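Local coordinates for protein transcription regulator AcaB (Escherichia coli, PDB 6N8B) that probably binds DNA and controls transcription of plasmid genes, playing a crucial part in the conjugation of IncC plasmids, at residues Val37-Phe42 / Asn109-Glu114; Ser46-Ser51 / Arg168-Glu173. All coordinates share one frame; numbering follows the deposited sequence.

Interaction 1: Val37-Phe42 / Asn109-Glu114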
# COMPACT_ATOMS: atom_id res chain seq x y z
N VAL A 37 -9.00 2.22 0.05
CA VAL A 37 -7.54 2.25 -0.07
C VAL A 37 -7.11 1.79 -1.46
O VAL A 37 -6.26 2.42 -2.10
CB VAL A 37 -6.90 1.36 1.02
CG1 VAL A 37 -5.43 1.12 0.73
CG2 VAL A 37 -7.08 2.00 2.38
N MET A 38 -7.70 0.70 -1.94
CA MET A 38 -7.36 0.20 -3.27
C MET A 38 -7.68 1.21 -4.35
O MET A 38 -6.87 1.46 -5.25
CB MET A 38 -8.09 -1.12 -3.51
CG MET A 38 -8.20 -1.56 -4.96
SD MET A 38 -6.64 -2.00 -5.76
CE MET A 38 -6.25 -3.56 -5.00
N GLU A 39 -8.85 1.85 -4.27
CA GLU A 39 -9.28 2.70 -5.37
C GLU A 39 -8.51 4.01 -5.46
O GLU A 39 -8.30 4.52 -6.56
CB GLU A 39 -10.78 2.96 -5.28
CG GLU A 39 -11.60 1.74 -5.67
CD GLU A 39 -13.03 1.82 -5.23
OE1 GLU A 39 -13.43 2.89 -4.70
OE2 GLU A 39 -13.76 0.83 -5.41
N ARG A 40 -8.08 4.57 -4.33
CA ARG A 40 -7.39 5.85 -4.39
C ARG A 40 -5.87 5.74 -4.40
O ARG A 40 -5.20 6.72 -4.70
CB ARG A 40 -7.81 6.78 -3.23
CG ARG A 40 -7.84 6.14 -1.86
CD ARG A 40 -8.73 6.94 -0.91
NE ARG A 40 -8.04 8.10 -0.34
CZ ARG A 40 -7.74 8.24 0.95
NH1 ARG A 40 -8.09 7.30 1.83
NH2 ARG A 40 -7.11 9.33 1.38
N SER A 41 -5.31 4.57 -4.09
CA SER A 41 -3.86 4.47 -3.96
C SER A 41 -3.19 3.49 -4.91
O SER A 41 -2.04 3.72 -5.29
CB SER A 41 -3.47 4.09 -2.53
OG SER A 41 -3.59 2.70 -2.31
N PHE A 42 -3.86 2.40 -5.32
CA PHE A 42 -3.15 1.30 -5.95
C PHE A 42 -2.51 1.71 -7.28
O PHE A 42 -1.30 1.58 -7.46
CB PHE A 42 -4.08 0.10 -6.17
CG PHE A 42 -3.38 -1.10 -6.74
CD1 PHE A 42 -2.65 -1.94 -5.93
CD2 PHE A 42 -3.46 -1.37 -8.10
CE1 PHE A 42 -2.00 -3.04 -6.46
CE2 PHE A 42 -2.81 -2.47 -8.63
CZ PHE A 42 -2.08 -3.31 -7.81
N ASN A 109 -16.21 -6.02 -4.04
CA ASN A 109 -15.83 -5.70 -5.40
C ASN A 109 -14.61 -6.51 -5.82
O ASN A 109 -13.79 -6.91 -4.99
CB ASN A 109 -15.54 -4.19 -5.57
CG ASN A 109 -16.77 -3.32 -5.35
OD1 ASN A 109 -17.89 -3.82 -5.27
ND2 ASN A 109 -16.56 -2.01 -5.27
N GLU A 110 -14.50 -6.73 -7.13
CA GLU A 110 -13.38 -7.43 -7.73
C GLU A 110 -12.60 -6.45 -8.59
O GLU A 110 -13.19 -5.75 -9.42
CB GLU A 110 -13.86 -8.61 -8.57
CG GLU A 110 -14.35 -9.79 -7.75
CD GLU A 110 -14.85 -10.92 -8.61
OE1 GLU A 110 -14.89 -12.07 -8.12
OE2 GLU A 110 -15.22 -10.66 -9.77
N TYR A 111 -11.29 -6.38 -8.38
CA TYR A 111 -10.42 -5.51 -9.15
C TYR A 111 -9.46 -6.34 -9.99
O TYR A 111 -8.79 -7.23 -9.46
CB TYR A 111 -9.63 -4.56 -8.25
CG TYR A 111 -10.48 -3.69 -7.35
CD1 TYR A 111 -10.86 -4.12 -6.08
CD2 TYR A 111 -10.88 -2.42 -7.76
CE1 TYR A 111 -11.63 -3.32 -5.26
CE2 TYR A 111 -11.65 -1.62 -6.94
CZ TYR A 111 -12.02 -2.07 -5.69
OH TYR A 111 -12.78 -1.27 -4.88
N THR A 112 -9.41 -6.06 -11.28
CA THR A 112 -8.41 -6.64 -12.16
C THR A 112 -7.13 -5.81 -12.05
O THR A 112 -7.11 -4.64 -12.44
CB THR A 112 -8.90 -6.69 -13.61
OG1 THR A 112 -10.07 -7.50 -13.69
CG2 THR A 112 -7.83 -7.26 -14.51
N ILE A 113 -6.07 -6.42 -11.53
CA ILE A 113 -4.81 -5.73 -11.30
C ILE A 113 -3.72 -6.48 -12.05
O ILE A 113 -3.77 -7.71 -12.17
CB ILE A 113 -4.46 -5.62 -9.80
CG1 ILE A 113 -4.13 -6.99 -9.21
CG2 ILE A 113 -5.62 -5.00 -9.04
CD1 ILE A 113 -3.78 -6.95 -7.74
N GLU A 114 -2.75 -5.74 -12.57
CA GLU A 114 -1.56 -6.33 -13.14
C GLU A 114 -0.36 -5.98 -12.28
O GLU A 114 -0.28 -4.89 -11.71
CB GLU A 114 -1.32 -5.85 -14.58
CG GLU A 114 -2.58 -5.57 -15.37
CD GLU A 114 -2.29 -4.80 -16.64
OE1 GLU A 114 -2.90 -5.12 -17.69
OE2 GLU A 114 -1.44 -3.88 -16.59

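Interaction 2: Ser46-Ser51 / Arg168-Glu173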
# COMPACT_ATOMS: atom_id res chain seq x y z
N SER A 46 1.17 1.63 -8.09
CA SER A 46 1.66 0.70 -9.11
C SER A 46 2.52 1.43 -10.13
O SER A 46 3.58 0.93 -10.53
CB SER A 46 0.48 0.01 -9.80
OG SER A 46 0.91 -1.08 -10.59
N ASN A 47 2.08 2.61 -10.56
CA ASN A 47 2.85 3.44 -11.46
C ASN A 47 4.07 4.04 -10.75
O ASN A 47 5.11 4.23 -11.38
CB ASN A 47 1.89 4.49 -12.02
CG ASN A 47 2.57 5.63 -12.75
OD1 ASN A 47 3.75 5.60 -13.07
ND2 ASN A 47 1.79 6.66 -13.02
N SER A 48 4.00 4.23 -9.43
CA SER A 48 5.12 4.82 -8.71
C SER A 48 6.27 3.83 -8.58
O SER A 48 7.43 4.19 -8.84
CB SER A 48 4.68 5.30 -7.33
OG SER A 48 5.75 5.96 -6.66
N LEU A 49 5.98 2.59 -8.19
CA LEU A 49 7.03 1.59 -8.12
C LEU A 49 7.61 1.28 -9.49
O LEU A 49 8.81 0.97 -9.60
CB LEU A 49 6.50 0.31 -7.47
CG LEU A 49 6.03 0.43 -6.01
CD1 LEU A 49 5.21 -0.79 -5.61
CD2 LEU A 49 7.21 0.62 -5.07
N PHE A 50 6.80 1.38 -10.54
CA PHE A 50 7.32 1.21 -11.90
C PHE A 50 8.31 2.31 -12.24
O PHE A 50 9.40 2.04 -12.77
CB PHE A 50 6.17 1.19 -12.90
CG PHE A 50 6.58 0.82 -14.30
CD1 PHE A 50 7.14 1.77 -15.15
CD2 PHE A 50 6.40 -0.47 -14.77
CE1 PHE A 50 7.52 1.43 -16.43
CE2 PHE A 50 6.78 -0.81 -16.05
CZ PHE A 50 7.34 0.14 -16.89
N SER A 51 7.96 3.56 -11.94
CA SER A 51 8.85 4.67 -12.24
C SER A 51 10.13 4.57 -11.43
O SER A 51 11.22 4.82 -11.96
CB SER A 51 8.14 6.00 -11.95
OG SER A 51 6.91 6.07 -12.65
N ARG A 168 4.39 7.65 0.83
CA ARG A 168 5.82 7.67 1.04
C ARG A 168 6.57 6.99 -0.09
O ARG A 168 7.63 7.45 -0.51
CB ARG A 168 6.12 7.06 2.39
CG ARG A 168 5.79 8.10 3.42
CD ARG A 168 6.52 7.84 4.67
NE ARG A 168 7.92 8.19 4.41
CZ ARG A 168 8.97 7.55 4.90
NH1 ARG A 168 8.75 6.55 5.70
NH2 ARG A 168 10.20 7.93 4.58
N ILE A 169 6.00 5.90 -0.62
CA ILE A 169 6.49 5.33 -1.87
C ILE A 169 6.60 6.42 -2.93
O ILE A 169 7.65 6.62 -3.54
CB ILE A 169 5.55 4.19 -2.33
CG1 ILE A 169 5.73 2.97 -1.42
CG2 ILE A 169 5.80 3.84 -3.79
CD1 ILE A 169 4.73 1.87 -1.67
N ILE A 170 5.50 7.15 -3.15
CA ILE A 170 5.51 8.23 -4.13
C ILE A 170 6.53 9.29 -3.74
O ILE A 170 7.28 9.79 -4.58
CB ILE A 170 4.10 8.81 -4.29
CG1 ILE A 170 3.22 7.82 -5.05
CG2 ILE A 170 4.14 10.16 -5.00
CD1 ILE A 170 1.86 7.62 -4.45
N GLY A 171 6.60 9.62 -2.44
CA GLY A 171 7.63 10.55 -1.99
C GLY A 171 9.03 10.05 -2.29
O GLY A 171 9.88 10.81 -2.76
N ILE A 172 9.28 8.77 -2.03
CA ILE A 172 10.55 8.15 -2.42
C ILE A 172 10.75 8.28 -3.92
O ILE A 172 11.87 8.54 -4.39
CB ILE A 172 10.60 6.68 -1.96
CG1 ILE A 172 10.73 6.61 -0.44
CG2 ILE A 172 11.73 5.95 -2.65
CD1 ILE A 172 10.63 5.20 0.12
N GLU A 173 9.68 8.14 -4.70
CA GLU A 173 9.81 8.26 -6.14
C GLU A 173 10.15 9.69 -6.54
O GLU A 173 10.97 9.91 -7.44
CB GLU A 173 8.53 7.81 -6.84
CG GLU A 173 8.44 8.19 -8.32
CD GLU A 173 7.01 8.42 -8.79
OE1 GLU A 173 6.08 8.28 -7.96
OE2 GLU A 173 6.82 8.73 -9.98

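Interaction 1: Val37-Phe42 / Asn109-Glu114
Met-38 faces Tyr-111 and, one helical turn on, Phe-42 faces Ile-113, with CA–CA distances of 8.7 Å between Met-38 and Tyr-111 and 9.0 Å between Phe-42 and Ile-113. Helix segment 37-42 and strand segment 109-114 run in nearly the same direction, their axes 24° apart. Four residues along the helix thus match two along the strand, whose residues 111 and 113 turn their CB atoms to the helix. Met-38 sets its CG over the centre of the phenol: CG lies 3.7 Å from the centroid of the Tyr-111 ring, almost on the ring normal, a CH-pi contact. Bends at chi2 and chi3 lift SD further above that face, in a longer Met-aromatic contact, and bring CE to 4.3 Å from Ile-113 CG2. A flexible thioether suits a place that must serve both a ring and a branched side chain. Glu-39 reaches the same tyrosine at its edge: Tyr-111 OH donates a hydrogen bond to Glu-39 OE2, modelled at 2.4 Å, a doubtful length at this resolution, with the carboxylate and ring planes 65° apart. The phenol therefore offers an apolar face to the interior and a polar end to the exposed glutamate. Phe-42 crosses Ile-113 at about a right angle, its CE2 3.7 Å from Ile-113 CB. The contact packs helix 32-59 against one strand of a two-stranded antiparallel ribbon, whose other strand, 23-29, touches Met-38 through Leu-27. Phe-42 also packs on Val-120 and Ala-124 of helix 118-142, while Val-37 and Ser-41 meet helices 118-142 and 148-182.

Interaction 2: Ser46-Ser51 / Arg168-Glu173
Ser-48 and Glu-173 meet through extended first torsions: chi1 of Ser-48 (-176°) swings OG away from the backbone N toward helix 148-182, and Glu-173, with CG likewise trans to its N (chi1 166°) and the chain extended beyond, reaches back toward helix 32-59. Ser-48 OG donates to Glu-173 OE1 at 2.7 Å, coming from above the carboxylate plane. The same OE1 forms a salt bridge with Arg-44, and OE2 one with Arg-177. The buried carboxylate is thus held at both oxygens, and the two arginines would favour its ionised form. Serine fits here for a second reason, its small size: Ser-48 CA lies 5.7 Å from Ile-170 CA, and the OG rests 3.5 Å from Ile-170 CG1. Segments 46-51 and 168-173 run roughly parallel, crossing at 31° with their axes 9.1 Å apart. Ser-51, nearly a turn further, packs its CB 3.6 Å from Glu-173 OE2 while its hydroxyl turns to its own helix, where OG bonds to Asn-47 O at 2.9 Å. That carbonyl also accepts from Ser-51 N, the two donors arriving from opposite faces of its plane, which satisfies the buried hydroxyl within one turn. On the apolar side Leu-49 CD2 touches Ile-169 CG2 at 3.7 Å, two branched side chains meeting methyl to methyl. Leu-49 continues onto Gln-119 and Val-120 of helix 118-142, and Ile-169 onto Val-45 of its partner helix. On another flank Ile-170 is covered by Ile-203 and Ala-207, so the pair has helix 118-142 along the Leu-49 flank and helix 201-211 over Ile-170.

From the N terminus, strand 23-29 leads into helix 32-59, which supplies the first half of both contacts: 37-42 for interaction 1, then 46-51 about two and a half turns later for interaction 2. The chain passes through helix 62-96 and returns as strand 109-115, closing the 66-residue loop of interaction 1. It continues through helix 118-142 into helix 148-182, where interaction 2 closes a loop of 116 residues. The segments alternate, so the two loops cross. Interaction 1 ties the two-stranded ribbon to helix 32-59, and interaction 2 joins that helix to helix 148-182. The centres of the two interactions lie about 16 Å apart.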